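Local coordinates for thiamin pyrophosphokinase family protein (Enterococcus faecalis, PDB 3MEL) that probably catalyses the transfer of pyrophosphate from ATP to thiamine, yielding thiamine diphosphate, with magnesium as cofactor, at residues G10-W15 with C33-E38; P42-V47 with T64-I69; Q138-G143 with I206-S211; Y145-E150 with N190-E195. All blocks are in the same frame, centred on the assembly; numbering follows the deposited sequence.

Contact 1 of 4, residues G10-W15 with C33-E38; sequences GNPSDW and CLHLLE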
# COMPACT_ATOMS: atom_id res chain seq x y z
N GLY A 10 -7.66 -7.89 -10.70
CA GLY A 10 -7.13 -8.69 -9.62
C GLY A 10 -7.73 -10.07 -9.65
O GLY A 10 -8.74 -10.30 -10.31
N ASN A 11 -7.10 -11.00 -8.95
CA ASN A 11 -7.71 -12.30 -8.75
C ASN A 11 -8.95 -12.12 -7.87
O ASN A 11 -8.88 -11.49 -6.80
CB ASN A 11 -6.73 -13.29 -8.11
CG ASN A 11 -7.38 -14.63 -7.78
OD1 ASN A 11 -8.54 -14.87 -8.12
ND2 ASN A 11 -6.64 -15.50 -7.11
N PRO A 12 -10.11 -12.62 -8.35
CA PRO A 12 -11.40 -12.57 -7.65
C PRO A 12 -11.35 -13.27 -6.29
O PRO A 12 -12.22 -13.03 -5.45
CB PRO A 12 -12.34 -13.33 -8.60
CG PRO A 12 -11.71 -13.20 -9.93
CD PRO A 12 -10.24 -13.21 -9.70
N SER A 13 -10.36 -14.13 -6.09
CA SER A 13 -10.17 -14.81 -4.82
C SER A 13 -9.99 -13.82 -3.68
O SER A 13 -10.28 -14.13 -2.53
CB SER A 13 -8.95 -15.73 -4.88
OG SER A 13 -9.16 -16.80 -5.78
N ASP A 14 -9.53 -12.62 -4.02
CA ASP A 14 -9.22 -11.61 -3.01
C ASP A 14 -10.28 -10.54 -2.98
O ASP A 14 -10.06 -9.48 -2.39
CB ASP A 14 -7.87 -10.96 -3.27
CG ASP A 14 -6.76 -11.97 -3.35
OD1 ASP A 14 -6.87 -13.03 -2.70
OD2 ASP A 14 -5.78 -11.69 -4.07
N TRP A 15 -11.41 -10.83 -3.63
CA TRP A 15 -12.55 -9.95 -3.61
C TRP A 15 -13.17 -9.89 -2.21
O TRP A 15 -13.05 -10.83 -1.43
CB TRP A 15 -13.61 -10.45 -4.58
CG TRP A 15 -13.45 -10.03 -6.03
CD1 TRP A 15 -12.47 -9.22 -6.57
CD2 TRP A 15 -14.31 -10.39 -7.12
NE1 TRP A 15 -12.67 -9.08 -7.93
CE2 TRP A 15 -13.79 -9.78 -8.28
CE3 TRP A 15 -15.46 -11.17 -7.22
CZ2 TRP A 15 -14.40 -9.94 -9.53
CZ3 TRP A 15 -16.05 -11.33 -8.45
CH2 TRP A 15 -15.52 -10.72 -9.59
N CYS A 33 -13.34 -7.05 -16.56
CA CYS A 33 -14.52 -7.29 -17.39
C CYS A 33 -14.82 -8.79 -17.51
O CYS A 33 -15.97 -9.20 -17.42
CB CYS A 33 -14.35 -6.68 -18.78
SG CYS A 33 -14.30 -4.86 -18.87
N LEU A 34 -13.80 -9.61 -17.70
CA LEU A 34 -14.00 -11.06 -17.78
C LEU A 34 -14.38 -11.66 -16.43
O LEU A 34 -15.23 -12.55 -16.34
CB LEU A 34 -12.76 -11.76 -18.33
CG LEU A 34 -12.29 -11.21 -19.68
CD1 LEU A 34 -10.80 -11.49 -19.92
CD2 LEU A 34 -13.17 -11.73 -20.82
N HIS A 35 -13.73 -11.16 -15.37
CA HIS A 35 -14.00 -11.64 -14.02
C HIS A 35 -15.47 -11.47 -13.59
O HIS A 35 -16.03 -12.33 -12.92
CB HIS A 35 -13.04 -10.98 -13.03
CG HIS A 35 -11.61 -11.36 -13.27
ND1 HIS A 35 -10.55 -10.69 -12.69
CD2 HIS A 35 -11.06 -12.33 -14.03
CE1 HIS A 35 -9.41 -11.23 -13.09
NE2 HIS A 35 -9.70 -12.23 -13.90
N LEU A 36 -16.06 -10.35 -13.99
CA LEU A 36 -17.48 -10.12 -13.79
C LEU A 36 -18.35 -11.16 -14.51
O LEU A 36 -19.28 -11.69 -13.92
CB LEU A 36 -17.84 -8.72 -14.29
CG LEU A 36 -17.87 -7.57 -13.29
CD1 LEU A 36 -18.21 -6.29 -14.01
CD2 LEU A 36 -18.87 -7.83 -12.18
N LEU A 37 -18.05 -11.42 -15.78
CA LEU A 37 -18.90 -12.31 -16.58
C LEU A 37 -18.72 -13.76 -16.17
O LEU A 37 -19.67 -14.53 -16.20
CB LEU A 37 -18.61 -12.16 -18.08
CG LEU A 37 -18.70 -10.76 -18.70
CD1 LEU A 37 -18.24 -10.72 -20.17
CD2 LEU A 37 -20.11 -10.22 -18.55
N GLU A 38 -17.50 -14.14 -15.79
CA GLU A 38 -17.28 -15.52 -15.40
C GLU A 38 -17.84 -15.74 -13.98
O GLU A 38 -17.82 -16.85 -13.45
CB GLU A 38 -15.80 -15.90 -15.50
CG GLU A 38 -14.93 -15.33 -14.39
CD GLU A 38 -13.43 -15.48 -14.66
OE1 GLU A 38 -13.08 -15.86 -15.81
OE2 GLU A 38 -12.62 -15.23 -13.73
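Pro-12 lays its CG over one face of the His-35 imidazole, 4.0 Å from the ring centroid and 21° off the ring normal, a CH-pi contact displaced toward the rim on the CG side. The two side chains cross at about a right angle, and the proline brings its CG-CD side to the ring, CG lying over the face. A proline suits this place because its compact, rigid ring offers slightly polarised C-H groups to a pi face. His-35 is turned to meet it by chi1 of -64°, which sets CG anti to its own carbonyl carbon and carries the imidazole past Pro-12 toward the carbonyl of Gly-10. That oxygen lies close to the ring, but the angle is poor for a hydrogen bond to ND1.

Trp-15 closes in from another direction. The far end of its benzo ring touches the helix backbone and the root of the histidine, CZ2 lying 3.9 Å from His-35 CB and CH2 3.7 Å from His-35 O. One indole face is also covered toward its rim by Pro-12 CA, so the proline is wedged between two rings. The loop carrying it is shaped by an Asx turn: Asn-11 OD1 accepts from Ser-13 N (2.8 Å) and from Ser-13 OG (3.1 Å), both on the same face of its amide.

The loop 10-15, leading from strand 3-7, thus abuts one flank of helix 32-37. Trp-15 and Leu-36 both pack on Val-7 of that strand, while Leu-34 and Leu-37 on the helix turn to helix 57-64.

Contact 2 of 4, residues P42-V47 with T64-I69; sequences PLQLAV and TTETLI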
# COMPACT_ATOMS: atom_id res chain seq x y z
N PRO A 42 -23.44 -8.77 -13.96
CA PRO A 42 -23.59 -7.87 -15.12
C PRO A 42 -22.29 -7.13 -15.50
O PRO A 42 -21.33 -7.05 -14.73
CB PRO A 42 -24.66 -6.86 -14.66
CG PRO A 42 -25.30 -7.47 -13.47
CD PRO A 42 -24.24 -8.31 -12.81
N LEU A 43 -22.28 -6.62 -16.73
CA LEU A 43 -21.18 -5.79 -17.22
C LEU A 43 -21.87 -4.72 -18.00
O LEU A 43 -22.41 -4.99 -19.05
CB LEU A 43 -20.25 -6.58 -18.13
CG LEU A 43 -19.16 -5.81 -18.86
CD1 LEU A 43 -18.21 -5.14 -17.87
CD2 LEU A 43 -18.39 -6.73 -19.81
N GLN A 44 -21.90 -3.51 -17.48
CA GLN A 44 -22.62 -2.45 -18.14
C GLN A 44 -21.70 -1.38 -18.71
O GLN A 44 -22.10 -0.59 -19.58
CB GLN A 44 -23.66 -1.85 -17.20
CG GLN A 44 -24.72 -2.84 -16.78
CD GLN A 44 -25.43 -2.40 -15.54
OE1 GLN A 44 -26.49 -1.81 -15.60
NE2 GLN A 44 -24.83 -2.66 -14.40
N LEU A 45 -20.46 -1.35 -18.20
CA LEU A 45 -19.44 -0.41 -18.67
C LEU A 45 -18.08 -1.10 -18.69
O LEU A 45 -17.62 -1.58 -17.66
CB LEU A 45 -19.41 0.84 -17.78
CG LEU A 45 -18.44 1.98 -18.11
CD1 LEU A 45 -18.73 2.58 -19.47
CD2 LEU A 45 -18.48 3.05 -17.02
N ALA A 46 -17.46 -1.18 -19.88
CA ALA A 46 -16.13 -1.80 -20.01
C ALA A 46 -15.05 -0.76 -20.34
O ALA A 46 -15.18 -0.02 -21.31
CB ALA A 46 -16.16 -2.90 -21.03
N VAL A 47 -14.00 -0.70 -19.51
CA VAL A 47 -12.99 0.36 -19.65
C VAL A 47 -11.54 -0.14 -19.61
O VAL A 47 -11.19 -1.05 -18.86
CB VAL A 47 -13.15 1.43 -18.56
CG1 VAL A 47 -12.60 2.76 -19.06
CG2 VAL A 47 -14.59 1.60 -18.18
N THR A 64 -21.01 -8.35 -25.05
CA THR A 64 -21.67 -8.37 -23.76
C THR A 64 -21.85 -7.01 -23.06
O THR A 64 -22.93 -6.69 -22.61
CB THR A 64 -20.97 -9.34 -22.82
OG1 THR A 64 -20.97 -10.64 -23.41
CG2 THR A 64 -21.69 -9.38 -21.50
N THR A 65 -20.80 -6.20 -22.94
CA THR A 65 -20.98 -4.92 -22.26
C THR A 65 -22.11 -4.16 -22.92
O THR A 65 -22.57 -4.53 -23.99
CB THR A 65 -19.71 -4.05 -22.34
OG1 THR A 65 -19.90 -2.84 -21.59
CG2 THR A 65 -19.41 -3.69 -23.78
N GLU A 66 -22.57 -3.08 -22.29
CA GLU A 66 -23.50 -2.20 -22.99
C GLU A 66 -22.92 -0.83 -23.30
O GLU A 66 -23.45 -0.12 -24.15
CB GLU A 66 -24.84 -2.09 -22.27
CG GLU A 66 -24.81 -1.58 -20.85
CD GLU A 66 -26.19 -1.64 -20.19
OE1 GLU A 66 -26.89 -2.67 -20.36
OE2 GLU A 66 -26.57 -0.67 -19.50
N THR A 67 -21.84 -0.45 -22.62
CA THR A 67 -21.01 0.68 -23.03
C THR A 67 -19.56 0.26 -23.03
O THR A 67 -19.04 -0.24 -22.02
CB THR A 67 -21.13 1.89 -22.11
OG1 THR A 67 -22.50 2.23 -21.96
CG2 THR A 67 -20.43 3.08 -22.72
N LEU A 68 -18.90 0.46 -24.17
CA LEU A 68 -17.48 0.16 -24.29
C LEU A 68 -16.68 1.46 -24.33
O LEU A 68 -16.89 2.31 -25.19
CB LEU A 68 -17.22 -0.63 -25.57
CG LEU A 68 -15.78 -1.07 -25.84
CD1 LEU A 68 -15.28 -1.92 -24.70
CD2 LEU A 68 -15.70 -1.80 -27.16
N ILE A 69 -15.77 1.62 -23.37
CA ILE A 69 -14.75 2.66 -23.50
C ILE A 69 -13.36 2.04 -23.69
O ILE A 69 -12.71 1.62 -22.74
CB ILE A 69 -14.76 3.61 -22.32
CG1 ILE A 69 -16.10 4.34 -22.29
CG2 ILE A 69 -13.63 4.59 -22.45
CD1 ILE A 69 -16.19 5.40 -21.26
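Leu-43 sets its CG and CD2 against Thr-65 CB, with CD2 to CB 3.9 Å, an apolar branch fitted to the carbon side of a threonine where helix 57-64 has just ended. At Gln-44 the two segments begin to pair: Thr-67 N gives a weak hydrogen bond to Gln-44 O, and the aliphatic part of Gln-44 runs alongside Glu-66, pointing the same way. Leu-45 sends CD1 to Thr-67 CB, 3.6 Å away.

The regular pairing comes with Ala-46. Its N donates to Thr-67 O (2.8 Å) and its O accepts from Ile-69 N (2.7 Å), both nearly straight. Thr-67 O has a second donor, Thr-65 OG1 at 2.8 Å, which comes from above the carbonyl plane; chi1 of -176° swings that hydroxyl opposite Thr-65 N and over to the carbonyl. Ala-46 meets Leu-68 CD1, its small methyl suiting a face where Cys-33 and Val-61 of two helices pack close. On the opposite face Val-47 CG1 lies 4.0 Å from Ile-69 CG2, both beta-branched residues that favour strands, against helix 79-90.

Strand 45-48, helix 57-64 and strand 68-70 make a beta-alpha-beta unit of a parallel, helix-flanked sheet, with the magnesium ligand Asp-49 just beyond the first strand.

Contact 3 of 4, residues Q138-G143 with I206-S211; sequences QYYAPG and IAVIQS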
# COMPACT_ATOMS: atom_id res chain seq x y z
N GLN A 138 -11.95 3.88 3.34
CA GLN A 138 -12.82 5.04 3.16
C GLN A 138 -12.01 6.31 3.33
O GLN A 138 -11.06 6.33 4.11
CB GLN A 138 -13.93 5.02 4.21
CG GLN A 138 -15.24 4.43 3.75
CD GLN A 138 -16.42 4.85 4.62
OE1 GLN A 138 -16.56 4.41 5.76
NE2 GLN A 138 -17.26 5.73 4.08
N TYR A 139 -12.39 7.38 2.63
CA TYR A 139 -11.62 8.63 2.73
C TYR A 139 -12.37 9.74 3.44
O TYR A 139 -13.58 9.85 3.32
CB TYR A 139 -11.15 9.11 1.35
CG TYR A 139 -10.22 8.14 0.68
CD1 TYR A 139 -8.86 8.12 0.97
CD2 TYR A 139 -10.70 7.21 -0.22
CE1 TYR A 139 -8.02 7.22 0.36
CE2 TYR A 139 -9.87 6.31 -0.82
CZ TYR A 139 -8.53 6.31 -0.53
OH TYR A 139 -7.74 5.40 -1.14
N TYR A 140 -11.63 10.55 4.19
CA TYR A 140 -12.22 11.66 4.92
C TYR A 140 -11.42 12.95 4.80
O TYR A 140 -10.20 12.95 4.94
CB TYR A 140 -12.36 11.30 6.39
CG TYR A 140 -13.40 10.25 6.66
CD1 TYR A 140 -14.73 10.59 6.84
CD2 TYR A 140 -13.05 8.91 6.74
CE1 TYR A 140 -15.67 9.63 7.08
CE2 TYR A 140 -13.99 7.94 6.98
CZ TYR A 140 -15.30 8.30 7.15
OH TYR A 140 -16.25 7.33 7.41
N ALA A 141 -12.12 14.05 4.55
CA ALA A 141 -11.54 15.37 4.71
C ALA A 141 -11.90 15.84 6.12
O ALA A 141 -12.71 15.21 6.78
CB ALA A 141 -12.09 16.30 3.68
N PRO A 142 -11.29 16.95 6.58
CA PRO A 142 -11.51 17.44 7.95
C PRO A 142 -12.98 17.56 8.33
O PRO A 142 -13.76 18.25 7.66
CB PRO A 142 -10.89 18.83 7.91
CG PRO A 142 -9.83 18.72 6.92
CD PRO A 142 -10.37 17.82 5.84
N GLY A 143 -13.36 16.91 9.42
CA GLY A 143 -14.70 17.04 9.94
C GLY A 143 -14.82 16.25 11.22
O GLY A 143 -13.83 16.00 11.89
N ILE A 206 -7.43 11.73 5.75
CA ILE A 206 -7.25 10.44 6.37
C ILE A 206 -7.98 9.36 5.60
O ILE A 206 -9.04 9.58 4.99
CB ILE A 206 -7.72 10.43 7.84
CG1 ILE A 206 -7.13 11.62 8.59
CG2 ILE A 206 -7.32 9.12 8.52
CD1 ILE A 206 -7.71 11.82 9.95
N ALA A 207 -7.38 8.18 5.62
CA ALA A 207 -7.97 7.02 5.02
C ALA A 207 -8.33 6.12 6.17
O ALA A 207 -7.45 5.54 6.80
CB ALA A 207 -6.96 6.33 4.09
N VAL A 208 -9.61 6.02 6.47
CA VAL A 208 -10.00 5.09 7.51
C VAL A 208 -9.95 3.71 6.89
O VAL A 208 -10.51 3.48 5.82
CB VAL A 208 -11.39 5.43 8.04
CG1 VAL A 208 -11.90 4.32 8.94
CG2 VAL A 208 -11.35 6.76 8.78
N ILE A 209 -9.25 2.78 7.54
CA ILE A 209 -9.13 1.42 7.02
C ILE A 209 -9.58 0.37 8.02
O ILE A 209 -9.13 0.36 9.16
CB ILE A 209 -7.68 1.08 6.58
CG1 ILE A 209 -7.26 1.93 5.37
CG2 ILE A 209 -7.54 -0.39 6.25
CD1 ILE A 209 -5.84 1.68 4.93
N GLN A 210 -10.48 -0.52 7.60
CA GLN A 210 -10.89 -1.66 8.41
C GLN A 210 -10.41 -2.95 7.78
O GLN A 210 -10.56 -3.14 6.59
CB GLN A 210 -12.41 -1.69 8.58
CG GLN A 210 -12.98 -0.50 9.34
CD GLN A 210 -14.46 -0.67 9.68
OE1 GLN A 210 -15.27 0.23 9.45
NE2 GLN A 210 -14.82 -1.84 10.22
N SER A 211 -9.84 -3.84 8.58
CA SER A 211 -9.11 -4.98 8.05
C SER A 211 -9.29 -6.19 8.93
O SER A 211 -9.90 -6.09 10.00
CB SER A 211 -7.62 -4.62 7.94
OG SER A 211 -7.13 -4.00 9.13
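Tyr-140 and Val-208 meet on one face of an antiparallel two-strand ladder, strand 135-140 against strand 206-211, in the antiparallel part of the large mixed sheet. Here both residues are buried and pack side chain to side chain. The valine's CG2 lies against CD2 and CE2 of the tyrosine, 3.4 Å from CE2, the side chains crossing obliquely. Chi1 of -69° on Tyr-140 places its ring beside its own backbone N, and chi1 of 170° on Val-208 puts CG2, rather than CG1, against that ring. Beta-branched valine favours strand geometry, while the flat tyrosine ring spreads over its neighbour; Phe-199 meets that ring edge-to-face from the smaller sheet.

Four backbone hydrogen bonds, one of them weak, tie the strands. Gln-138 N donates to Val-208 O (2.9 Å, 172°), with the weak return bond from Val-208 N to Gln-138 O, and Tyr-140 pairs both ways with Ile-206.

On the other face the non-hydrogen-bonded pair Tyr-139 and Ala-207 is looser. Between the side chains, the Ala-207 methyl lies 4.0 Å from Tyr-139 CE1, and the ring leans instead on Ile-128 and Leu-130 of the next strand. Gln-138 is the partly exposed member of the touching set, contributing mainly its aliphatic stem. The pairing ends at Tyr-140. At this last rung, Ile-206 N reaches Tyr-140 O at 3.1 Å, lying in the plane of the carbonyl.

Contact 4 of 4, residues Y145-E150 with N190-E195; sequences YIVPKE and NEFIEE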
# COMPACT_ATOMS: atom_id res chain seq x y z
N TYR A 145 -16.84 12.64 12.59
CA TYR A 145 -17.44 11.49 11.93
C TYR A 145 -17.75 10.31 12.85
O TYR A 145 -17.12 10.12 13.90
CB TYR A 145 -16.54 11.03 10.78
CG TYR A 145 -16.25 12.14 9.81
CD1 TYR A 145 -17.26 12.68 9.03
CD2 TYR A 145 -14.98 12.67 9.68
CE1 TYR A 145 -17.02 13.70 8.16
CE2 TYR A 145 -14.73 13.70 8.81
CZ TYR A 145 -15.76 14.22 8.05
OH TYR A 145 -15.55 15.25 7.17
N ILE A 146 -18.75 9.53 12.45
CA ILE A 146 -18.99 8.23 13.06
C ILE A 146 -18.56 7.16 12.05
O ILE A 146 -18.80 7.29 10.86
CB ILE A 146 -20.47 8.04 13.50
CG1 ILE A 146 -21.40 8.35 12.32
CG2 ILE A 146 -20.77 8.92 14.70
CD1 ILE A 146 -22.91 8.28 12.63
N VAL A 147 -17.90 6.13 12.54
CA VAL A 147 -17.36 5.10 11.68
C VAL A 147 -18.00 3.77 12.04
O VAL A 147 -17.55 3.10 12.97
CB VAL A 147 -15.84 5.00 11.82
CG1 VAL A 147 -15.29 3.88 10.96
CG2 VAL A 147 -15.19 6.34 11.47
N PRO A 148 -19.06 3.39 11.31
CA PRO A 148 -19.78 2.16 11.67
C PRO A 148 -18.91 0.93 11.39
O PRO A 148 -18.36 0.81 10.30
CB PRO A 148 -21.01 2.18 10.75
CG PRO A 148 -21.08 3.58 10.20
CD PRO A 148 -19.65 4.05 10.14
N LYS A 149 -18.81 0.02 12.35
CA LYS A 149 -18.01 -1.17 12.14
C LYS A 149 -18.58 -2.09 11.07
O LYS A 149 -19.79 -2.35 11.01
CB LYS A 149 -17.86 -1.94 13.43
CG LYS A 149 -17.07 -3.22 13.26
CD LYS A 149 -17.14 -4.04 14.51
CE LYS A 149 -16.71 -5.46 14.26
NZ LYS A 149 -15.24 -5.53 14.37
N GLU A 150 -17.69 -2.60 10.22
CA GLU A 150 -18.01 -3.65 9.27
C GLU A 150 -17.99 -5.00 9.98
O GLU A 150 -17.00 -5.34 10.64
CB GLU A 150 -17.05 -3.62 8.09
CG GLU A 150 -17.23 -2.36 7.26
CD GLU A 150 -16.46 -2.39 5.95
OE1 GLU A 150 -15.79 -3.42 5.68
OE2 GLU A 150 -16.54 -1.38 5.19
N ASN A 190 -5.81 -0.57 15.59
CA ASN A 190 -6.82 -0.15 16.54
C ASN A 190 -8.03 -1.10 16.48
O ASN A 190 -8.16 -1.87 15.53
CB ASN A 190 -7.23 1.29 16.26
CG ASN A 190 -7.80 1.97 17.47
OD1 ASN A 190 -8.19 1.30 18.42
ND2 ASN A 190 -7.84 3.29 17.45
N GLU A 191 -8.89 -1.08 17.49
CA GLU A 191 -10.08 -1.93 17.51
C GLU A 191 -11.34 -1.16 17.91
O GLU A 191 -11.28 -0.12 18.57
CB GLU A 191 -9.90 -3.12 18.45
CG GLU A 191 -8.81 -4.08 18.06
CD GLU A 191 -8.62 -5.18 19.10
OE1 GLU A 191 -9.51 -5.34 19.96
OE2 GLU A 191 -7.60 -5.89 19.06
N PHE A 192 -12.48 -1.68 17.48
CA PHE A 192 -13.77 -1.16 17.90
C PHE A 192 -14.08 -1.71 19.28
O PHE A 192 -13.82 -2.88 19.56
CB PHE A 192 -14.86 -1.62 16.94
CG PHE A 192 -14.87 -0.87 15.64
CD1 PHE A 192 -15.57 0.32 15.52
CD2 PHE A 192 -14.17 -1.35 14.54
CE1 PHE A 192 -15.59 1.01 14.33
CE2 PHE A 192 -14.19 -0.66 13.34
CZ PHE A 192 -14.89 0.53 13.23
N ILE A 193 -14.63 -0.87 20.15
CA ILE A 193 -15.17 -1.37 21.40
C ILE A 193 -16.70 -1.47 21.31
O ILE A 193 -17.31 -2.35 21.91
CB ILE A 193 -14.70 -0.57 22.64
CG1 ILE A 193 -15.07 0.91 22.51
CG2 ILE A 193 -13.19 -0.73 22.88
CD1 ILE A 193 -14.61 1.74 23.70
N GLU A 194 -17.30 -0.58 20.52
CA GLU A 194 -18.73 -0.65 20.25
C GLU A 194 -18.97 -1.12 18.81
O GLU A 194 -18.13 -1.81 18.23
CB GLU A 194 -19.39 0.71 20.47
CG GLU A 194 -19.12 1.33 21.83
CD GLU A 194 -19.59 2.77 21.90
OE1 GLU A 194 -19.83 3.37 20.82
OE2 GLU A 194 -19.72 3.30 23.03
N GLU A 195 -20.10 -0.73 18.24
CA GLU A 195 -20.38 -1.03 16.85
C GLU A 195 -19.98 0.16 15.98
O GLU A 195 -20.08 0.12 14.74
CB GLU A 195 -21.86 -1.37 16.67
CG GLU A 195 -22.36 -2.49 17.59
CD GLU A 195 -21.51 -3.76 17.51
OE1 GLU A 195 -21.37 -4.31 16.39
OE2 GLU A 195 -20.98 -4.19 18.56
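Lys-149 N donates to Glu-195 O at 2.7 Å, with an N-H...O angle of 171°, the one hydrogen bond that joins these segments. Next to it the lysine uses its hydrocarbon part: CB sits 3.6 Å above the centre of the Phe-192 ring, almost exactly on the ring normal, and CG continues over the same face to 3.7 Å from CD2. Chi1 of 178° sends the chain away from its own backbone N and across the ring. A lysine suits this surface position because its long methylene chain can cover an aromatic face while the ammonium group leaves for a polar partner; NZ is hydrogen-bonded to Lys-153 O.

Strand 144-148 is an outer strand of the three-stranded antiparallel sheet, paired with strand 196-200 in the domain assigned to vitamin B1 binding. Since Val-147 already pairs with Ala-197, the Lys-149 bond carries that pairing past the strand end into the loop.

Phe-192 meets both Lys-149 and Val-147 of the other segment. Val-147 O stands at the edge of its ring, near CE1, where ring C-H groups would be slightly positive. The same residue's CG1 lies 4.1 Å from CZ, the two side chains crossing at about a right angle. Glu-194 turns elsewhere, to a salt bridge with Arg-171.

In the fold
The four contacts fall into two pairs in series along the chain. Contacts 1 and 2, with centres about 15 Å apart, touch through helix 32-37, whose Cys-33, Leu-36 and Leu-37 pack on residues of contact 2; they belong to the parallel, helix-flanked part that holds thiamine diphosphate and magnesium. Contacts 3 and 4, about 12 Å apart between centres, touch through Gln-210 and through Tyr-140 with Tyr-145, and bring the large sheet against the three-stranded one. Segments 145-150 and 190-195 both lie within the chain interval spanned by contact 3. Although contacts 2 and 3 are about 30 Å apart between centres, one continuous sheet runs through both, tying the two parts of the protein together.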